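Local structure of serine-tRNA ligase (Naegleria fowleri, 6BLJ) at residues Asn152-His155 against Glu156-Val160; Val341-Lys345 against Asp346-Trp350; Val374-Ser378 against Gly379-Asn383. The protein probably attaches serine to its cognate tRNA in the cytosol, as a class II synthetase that activates the amino acid with ATP, and is captured here with AMP bound. All coordinates share one frame; numbering follows the deposited sequence.

Contact 1: residues Asn152-His155 against Glu156-Val160; sequences NIVH and ETVVV
His-155 ND1 and Thr-157 OG1 lie 2.7 Å apart in a hydrogen bond, and the pair sits on a type I beta turn running from His-155 to Val-158. Thr-157 N also donates to His-155 ND1, at 3.1 Å and nearly straight at 168°, although the donor is tilted 33° from the ring plane. Thr-157 OG1 instead comes in at the ring edge, near its plane. Two bonds from one residue thus grip ND1 and restrict rotation of the imidazole. The first torsion of His-155 sets this up: with CG trans to the backbone N (chi1 -167°), the ring swings to the carbonyl side, where ND1 meets Thr-157. Thr-157 OG1 has a further partner in Lys-387 NZ.

The turn itself is closed by Val-158 N donating to His-155 O over 3.1 Å. A water lies within hydrogen-bonding distance of that same oxygen and of Val-158 O, 2.7 Å from the latter, a position that spans the beginning and end of the turn. Glu-156 OE1 forms a salt bridge with Arg-32, at the end of helix 23-32. These residues belong to the loop linking the long helix 114-147, the second long helix of the helical arm, to strand 168-173, hence to the path from the arm into the catalytic body.

Apolar packing completes the contact. Val-154 and Val-158 cross at about a right angle, and their side chains meet where Val-154 CG1 comes within 3.7 Å of Val-158 CB and 3.9 Å of Val-158 CG1.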
loop_
_atom_site.group_PDB
_atom_site.type_symbol
_atom_site.label_atom_id
_atom_site.label_comp_id
_atom_site.label_asym_id
_atom_site.label_seq_id
_atom_site.Cartn_x
_atom_site.Cartn_y
_atom_site.Cartn_z
ATOM N N ASN A 152 7.826 -22.153 11.077
ATOM C CA ASN A 152 7.448 -23.417 11.702
ATOM C C ASN A 152 8.388 -24.535 11.248
ATOM O O ASN A 152 8.966 -24.489 10.161
ATOM C CB ASN A 152 5.992 -23.747 11.344
ATOM C CG ASN A 152 5.344 -24.703 12.339
ATOM O OD1 ASN A 152 5.988 -25.163 13.277
ATOM N ND2 ASN A 152 4.069 -25.000 12.136
ATOM N N ILE A 153 8.566 -25.536 12.108
ATOM C CA ILE A 153 9.428 -26.666 11.768
ATOM C C ILE A 153 8.858 -27.399 10.554
ATOM O O ILE A 153 7.700 -27.836 10.553
ATOM C CB ILE A 153 9.586 -27.595 12.971
ATOM C CG1 ILE A 153 10.145 -26.810 14.153
ATOM C CG2 ILE A 153 10.509 -28.769 12.631
ATOM C CD1 ILE A 153 11.524 -26.228 13.879
ATOM N N VAL A 154 9.669 -27.516 9.503
ATOM C CA VAL A 154 9.242 -28.187 8.278
ATOM C C VAL A 154 9.221 -29.694 8.501
ATOM O O VAL A 154 10.199 -30.284 8.982
ATOM C CB VAL A 154 10.169 -27.799 7.114
ATOM C CG1 VAL A 154 9.817 -28.575 5.861
ATOM C CG2 VAL A 154 10.059 -26.293 6.847
ATOM N N HIS A 155 8.119 -30.329 8.121
ATOM C CA HIS A 155 7.954 -31.760 8.339
ATOM C C HIS A 155 8.919 -32.578 7.482
ATOM O O HIS A 155 9.257 -32.206 6.354
ATOM C CB HIS A 155 6.512 -32.171 8.021
ATOM C CG HIS A 155 6.156 -33.544 8.501
ATOM N ND1 HIS A 155 6.226 -34.654 7.689
ATOM C CD2 HIS A 155 5.707 -33.981 9.703
ATOM C CE1 HIS A 155 5.852 -35.720 8.373
ATOM N NE2 HIS A 155 5.528 -35.340 9.595
ATOM N N GLU A 156 9.310 -33.743 8.013
ATOM C CA GLU A 156 10.300 -34.591 7.352
ATOM C C GLU A 156 9.841 -35.110 5.983
ATOM O O GLU A 156 10.687 -35.476 5.162
ATOM C CB GLU A 156 10.667 -35.772 8.263
ATOM C CG GLU A 156 11.858 -36.602 7.768
ATOM C CD GLU A 156 13.184 -35.835 7.760
ATOM O OE1 GLU A 156 13.366 -34.924 8.598
ATOM O OE2 GLU A 156 14.042 -36.141 6.899
ATOM N N THR A 157 8.539 -35.201 5.728
ATOM C CA THR A 157 8.077 -35.701 4.432
ATOM C C THR A 157 8.018 -34.628 3.349
ATOM O O THR A 157 7.619 -34.935 2.219
ATOM C CB THR A 157 6.698 -36.352 4.569
ATOM O OG1 THR A 157 5.763 -35.389 5.082
ATOM C CG2 THR A 157 6.770 -37.585 5.501
ATOM N N VAL A 158 8.404 -33.396 3.658
ATOM C CA VAL A 158 8.374 -32.301 2.694
ATOM C C VAL A 158 9.589 -32.403 1.770
ATOM O O VAL A 158 10.713 -32.624 2.227
ATOM C CB VAL A 158 8.338 -30.948 3.428
ATOM C CG1 VAL A 158 8.469 -29.788 2.455
ATOM C CG2 VAL A 158 7.056 -30.821 4.271
ATOM N N VAL A 159 9.362 -32.256 0.462
ATOM C CA VAL A 159 10.471 -32.216 -0.487
ATOM C C VAL A 159 11.321 -30.983 -0.224
ATOM O O VAL A 159 10.808 -29.857 -0.149
ATOM C CB VAL A 159 9.954 -32.240 -1.935
ATOM C CG1 VAL A 159 11.114 -32.044 -2.911
ATOM C CG2 VAL A 159 9.261 -33.563 -2.217
ATOM N N VAL A 160 12.627 -31.194 -0.069
ATOM C CA VAL A 160 13.569 -30.127 0.250
ATOM C C VAL A 160 14.071 -29.531 -1.060
ATOM O O VAL A 160 14.817 -30.173 -1.801
ATOM C CB VAL A 160 14.730 -30.643 1.109
ATOM C CG1 VAL A 160 15.703 -29.517 1.423
ATOM C CG2 VAL A 160 14.200 -31.274 2.401
HETATM O O HOH W 1 11.633 -31.937 4.652
#

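Contact 2: residues Val341-Lys345 against Asp346-Trp350; sequences VTSPK and DNKSW
Lys-345 O is gripped by two donors, the backbone of Lys-348 and a water. Lys-348 N donates to Lys-345 O at 3.0 Å and 166°, closing a type I' beta turn. Positive phi at both Asp-346 and Asn-347 is the backbone signature of that turn. The water donates to Lys-345 O and, at 2.7 Å, to Ser-343 O, and accepts from Ser-349 N at 3.0 Å. It therefore ties the loop after the strand to the first turn of the helix.

Ser-343 O takes a second donor, Thr-342 OG1, over 2.8 Å and from above the carbonyl plane; the Thr-342 chi1 of 78° puts the hydroxyl between the backbone N and the carbonyl carbon, on the side of Ser-349, whose CB is 3.4 Å from Thr-342 OG1. Before the beta turn, Lys-345 N donates to Ser-343 OG over 2.9 Å, an ST turn. The aliphatic part of Lys-348 runs alongside this bend, its CD 4.1 Å from Ser-343 CB, while its ammonium pairs with Glu-299, which also bonds Ser-343 OG.

Strand 332-342 thus reverses into helix 348-366, the end-to-end directions of 342-345 and 346-349 being 154° apart. Strand 436-447 lies beside the junction: Lys-345 pairs with Glu-436, and His-439 bonds both the Thr-342 backbone and Ser-349 OG.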
loop_
_atom_site.group_PDB
_atom_site.type_symbol
_atom_site.label_atom_id
_atom_site.label_comp_id
_atom_site.label_asym_id
_atom_site.label_seq_id
_atom_site.Cartn_x
_atom_site.Cartn_y
_atom_site.Cartn_z
ATOM N N VAL A 341 -9.518 -27.574 14.142
ATOM C CA VAL A 341 -8.703 -27.471 15.347
ATOM C C VAL A 341 -8.544 -28.882 15.913
ATOM O O VAL A 341 -9.544 -29.586 16.115
ATOM C CB VAL A 341 -9.364 -26.545 16.388
ATOM C CG1 VAL A 341 -8.445 -26.334 17.595
ATOM C CG2 VAL A 341 -9.816 -25.209 15.761
ATOM N N THR A 342 -7.303 -29.306 16.180
ATOM C CA THR A 342 -7.098 -30.646 16.747
ATOM C C THR A 342 -6.281 -30.600 18.030
ATOM O O THR A 342 -5.614 -29.613 18.355
ATOM C CB THR A 342 -6.385 -31.607 15.782
ATOM O OG1 THR A 342 -4.981 -31.304 15.776
ATOM C CG2 THR A 342 -6.958 -31.507 14.374
ATOM N N SER A 343 -6.320 -31.726 18.741
ATOM C CA SER A 343 -5.394 -31.961 19.827
ATOM C C SER A 343 -3.960 -31.911 19.305
ATOM O O SER A 343 -3.701 -32.230 18.145
ATOM C CB SER A 343 -5.672 -33.326 20.463
ATOM O OG SER A 343 -4.566 -33.779 21.223
ATOM N N PRO A 344 -3.005 -31.496 20.139
ATOM C CA PRO A 344 -1.597 -31.572 19.750
ATOM C C PRO A 344 -0.961 -32.931 20.004
ATOM O O PRO A 344 0.233 -33.083 19.747
ATOM C CB PRO A 344 -0.953 -30.492 20.632
ATOM C CG PRO A 344 -1.749 -30.570 21.895
ATOM C CD PRO A 344 -3.177 -30.857 21.458
ATOM N N LYS A 345 -1.717 -33.914 20.480
ATOM C CA LYS A 345 -1.186 -35.209 20.882
ATOM C C LYS A 345 -1.256 -36.229 19.744
ATOM O O LYS A 345 -2.059 -36.113 18.813
ATOM C CB LYS A 345 -1.967 -35.748 22.081
ATOM C CG LYS A 345 -1.968 -34.819 23.265
ATOM C CD LYS A 345 -0.563 -34.509 23.724
ATOM C CE LYS A 345 -0.585 -33.677 24.993
ATOM N NZ LYS A 345 0.591 -32.769 25.072
ATOM N N ASP A 346 -0.378 -37.234 19.832
ATOM C CA ASP A 346 -0.515 -38.510 19.112
ATOM C C ASP A 346 -0.703 -38.346 17.602
ATOM O O ASP A 346 -1.486 -39.069 16.980
ATOM C CB ASP A 346 -1.674 -39.324 19.688
ATOM C CG ASP A 346 -1.484 -39.651 21.145
ATOM O OD1 ASP A 346 -0.321 -39.805 21.574
ATOM O OD2 ASP A 346 -2.501 -39.742 21.863
ATOM N N ASN A 347 0.047 -37.426 16.998
ATOM C CA ASN A 347 0.019 -37.204 15.546
ATOM C C ASN A 347 -1.393 -36.978 15.000
ATOM O O ASN A 347 -1.633 -37.165 13.802
ATOM C CB ASN A 347 0.684 -38.363 14.788
ATOM C CG ASN A 347 2.198 -38.291 14.822
ATOM O OD1 ASN A 347 2.782 -37.207 14.774
ATOM N ND2 ASN A 347 2.847 -39.450 14.908
ATOM N N LYS A 348 -2.328 -36.530 15.844
ATOM C CA LYS A 348 -3.697 -36.321 15.386
ATOM C C LYS A 348 -3.782 -35.255 14.304
ATOM O O LYS A 348 -4.578 -35.387 13.368
ATOM C CB LYS A 348 -4.608 -35.947 16.551
ATOM C CG LYS A 348 -5.353 -37.143 17.124
ATOM C CD LYS A 348 -5.629 -36.992 18.577
ATOM C CE LYS A 348 -6.160 -38.317 19.127
ATOM N NZ LYS A 348 -6.513 -38.174 20.548
ATOM N N SER A 349 -2.989 -34.190 14.411
ATOM C CA SER A 349 -3.090 -33.161 13.378
ATOM C C SER A 349 -2.601 -33.693 12.032
ATOM O O SER A 349 -3.162 -33.333 10.990
ATOM C CB SER A 349 -2.329 -31.897 13.793
ATOM O OG SER A 349 -0.930 -32.097 13.848
ATOM N N TRP A 350 -1.595 -34.585 12.043
ATOM C CA TRP A 350 -1.121 -35.216 10.809
ATOM C C TRP A 350 -2.146 -36.194 10.252
ATOM O O TRP A 350 -2.302 -36.310 9.030
ATOM C CB TRP A 350 0.238 -35.898 11.052
ATOM C CG TRP A 350 1.258 -34.851 11.359
ATOM C CD1 TRP A 350 1.886 -34.626 12.551
ATOM C CD2 TRP A 350 1.671 -33.797 10.480
ATOM N NE1 TRP A 350 2.696 -33.520 12.454
ATOM C CE2 TRP A 350 2.577 -32.991 11.193
ATOM C CE3 TRP A 350 1.371 -33.467 9.151
ATOM C CZ2 TRP A 350 3.189 -31.877 10.623
ATOM C CZ3 TRP A 350 1.982 -32.362 8.584
ATOM C CH2 TRP A 350 2.875 -31.577 9.319
HETATM O O HOH W 2 -1.632 -33.627 17.080
#

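Contact 3: residues Val374-Ser378 against Gly379-Asn383; sequences VNIVS and GALNN
The tight bend that follows strand 371-375, in the connection to its antiparallel partner strand 387-394, brings Val-377 O to Ala-380 N in a hydrogen bond of 3.0 Å and 156°. One residue on, a weak bond of 3.4 Å joins Leu-381 N to Ser-378 O, and a water 2.8 Å from each of Ser-378 O and Leu-381 O spans the same two residues.

Apolar side chains line the bend. Ala-380 CB is met by two branches: Ile-376 CG2 at 3.9 Å and Val-377 CG2 at 4.0 Å. In Val-377, with CG1 trans to the carbonyl carbon (chi1 -61°), CG2 takes the place between backbone N and carbonyl carbon, which brings it near the Ala-380 methyl. Leu-381 adds a looser touch, its CD2 standing 4.3 Å from Ile-376 CG2.

The Ser-378 hydroxyl bonds Arg-32 O and Ser-161 N. The bend lies in the class II core, the side chain of Ile-376 about 9 Å from the bound AMP; Leu-381 packs on Lys-388 of strand 387-394, while strand 168-173 pairs with strand 371-375 along its other edge.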
loop_
_atom_site.group_PDB
_atom_site.type_symbol
_atom_site.label_atom_id
_atom_site.label_comp_id
_atom_site.label_asym_id
_atom_site.label_seq_id
_atom_site.Cartn_x
_atom_site.Cartn_y
_atom_site.Cartn_z
ATOM N N VAL A 374 0.087 -32.852 -5.094
ATOM C CA VAL A 374 1.470 -32.404 -5.183
ATOM C C VAL A 374 1.963 -31.962 -3.814
ATOM O O VAL A 374 1.253 -31.309 -3.037
ATOM C CB VAL A 374 1.671 -31.287 -6.227
ATOM C CG1 VAL A 374 1.265 -31.794 -7.615
ATOM C CG2 VAL A 374 0.891 -30.060 -5.855
ATOM N N ASN A 375 3.202 -32.365 -3.516
ATOM C CA ASN A 375 3.885 -32.105 -2.251
ATOM C C ASN A 375 4.753 -30.861 -2.445
ATOM O O ASN A 375 5.753 -30.906 -3.170
ATOM C CB ASN A 375 4.714 -33.334 -1.868
ATOM C CG ASN A 375 5.391 -33.204 -0.514
ATOM O OD1 ASN A 375 5.240 -32.202 0.184
ATOM N ND2 ASN A 375 6.125 -34.241 -0.126
ATOM N N ILE A 376 4.365 -29.755 -1.809
ATOM C CA ILE A 376 4.961 -28.444 -2.074
ATOM C C ILE A 376 6.342 -28.357 -1.433
ATOM O O ILE A 376 6.507 -28.636 -0.235
ATOM C CB ILE A 376 4.047 -27.310 -1.565
ATOM C CG1 ILE A 376 2.686 -27.329 -2.274
ATOM C CG2 ILE A 376 4.701 -25.934 -1.794
ATOM C CD1 ILE A 376 2.783 -27.110 -3.777
ATOM N N VAL A 377 7.327 -27.900 -2.215
ATOM C CA VAL A 377 8.716 -27.914 -1.759
ATOM C C VAL A 377 8.913 -27.013 -0.533
ATOM O O VAL A 377 8.223 -26.001 -0.350
ATOM C CB VAL A 377 9.669 -27.497 -2.895
ATOM C CG1 VAL A 377 9.555 -28.465 -4.060
ATOM C CG2 VAL A 377 9.402 -26.060 -3.362
ATOM N N SER A 378 9.899 -27.377 0.294
ATOM C CA SER A 378 10.095 -26.706 1.577
ATOM C C SER A 378 10.341 -25.210 1.413
ATOM O O SER A 378 9.899 -24.409 2.244
ATOM C CB SER A 378 11.259 -27.351 2.320
ATOM O OG SER A 378 12.417 -27.338 1.508
ATOM N N GLY A 379 11.065 -24.808 0.362
ATOM C CA GLY A 379 11.360 -23.390 0.178
ATOM C C GLY A 379 10.147 -22.526 -0.134
ATOM O O GLY A 379 10.220 -21.301 0.004
ATOM N N ALA A 380 9.034 -23.129 -0.556
ATOM C CA ALA A 380 7.856 -22.354 -0.916
ATOM C C ALA A 380 6.808 -22.284 0.192
ATOM O O ALA A 380 5.830 -21.548 0.040
ATOM C CB ALA A 380 7.212 -22.920 -2.194
ATOM N N LEU A 381 6.973 -23.026 1.286
ATOM C CA LEU A 381 6.010 -22.952 2.387
ATOM C C LEU A 381 6.055 -21.578 3.048
ATOM O O LEU A 381 7.130 -21.006 3.243
ATOM C CB LEU A 381 6.317 -24.030 3.437
ATOM C CG LEU A 381 6.243 -25.492 2.987
ATOM C CD1 LEU A 381 6.711 -26.413 4.097
ATOM C CD2 LEU A 381 4.822 -25.850 2.550
ATOM N N ASN A 382 4.887 -21.041 3.399
ATOM C CA ASN A 382 4.907 -19.828 4.201
ATOM C C ASN A 382 5.310 -20.181 5.640
ATOM O O ASN A 382 5.473 -21.352 6.003
ATOM C CB ASN A 382 3.562 -19.088 4.110
ATOM C CG ASN A 382 2.407 -19.825 4.791
ATOM O OD1 ASN A 382 2.603 -20.651 5.671
ATOM N ND2 ASN A 382 1.192 -19.513 4.377
ATOM N N ASN A 383 5.451 -19.155 6.482
ATOM C CA ASN A 383 6.053 -19.375 7.794
ATOM C C ASN A 383 5.192 -20.262 8.682
ATOM O O ASN A 383 5.727 -20.981 9.528
ATOM C CB ASN A 383 6.312 -18.043 8.497
ATOM C CG ASN A 383 7.482 -17.295 7.892
ATOM O OD1 ASN A 383 8.414 -17.905 7.359
ATOM N ND2 ASN A 383 7.443 -15.967 7.974
HETATM O O HOH W 3 9.795 -21.878 3.366
#

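How the contacts relate
All three contacts are local turns, yet they differ in setting. Contact 3 is buried and owes its side-chain contacts to apolar groups; contacts 1 and 2 are partly buried and rely more on polar side chains, a histidine-threonine pair in one and serine and threonine hydroxyls in the other. In each, a water lies between backbone atoms. Contacts 1 and 3, centres about 8 Å apart, form a direct seam: Val-159 O is 2.7 Å from Ser-378 N, and Asn-152 N is 2.9 Å from Asn-383 O, both probable hydrogen bonds. Contact 1 reaches contact 2 through His-155 CD2, 3.4 Å from Trp-350 CZ2. Contacts 2 and 3 do not touch, but helix 348-366 and strand 371-375 connect them.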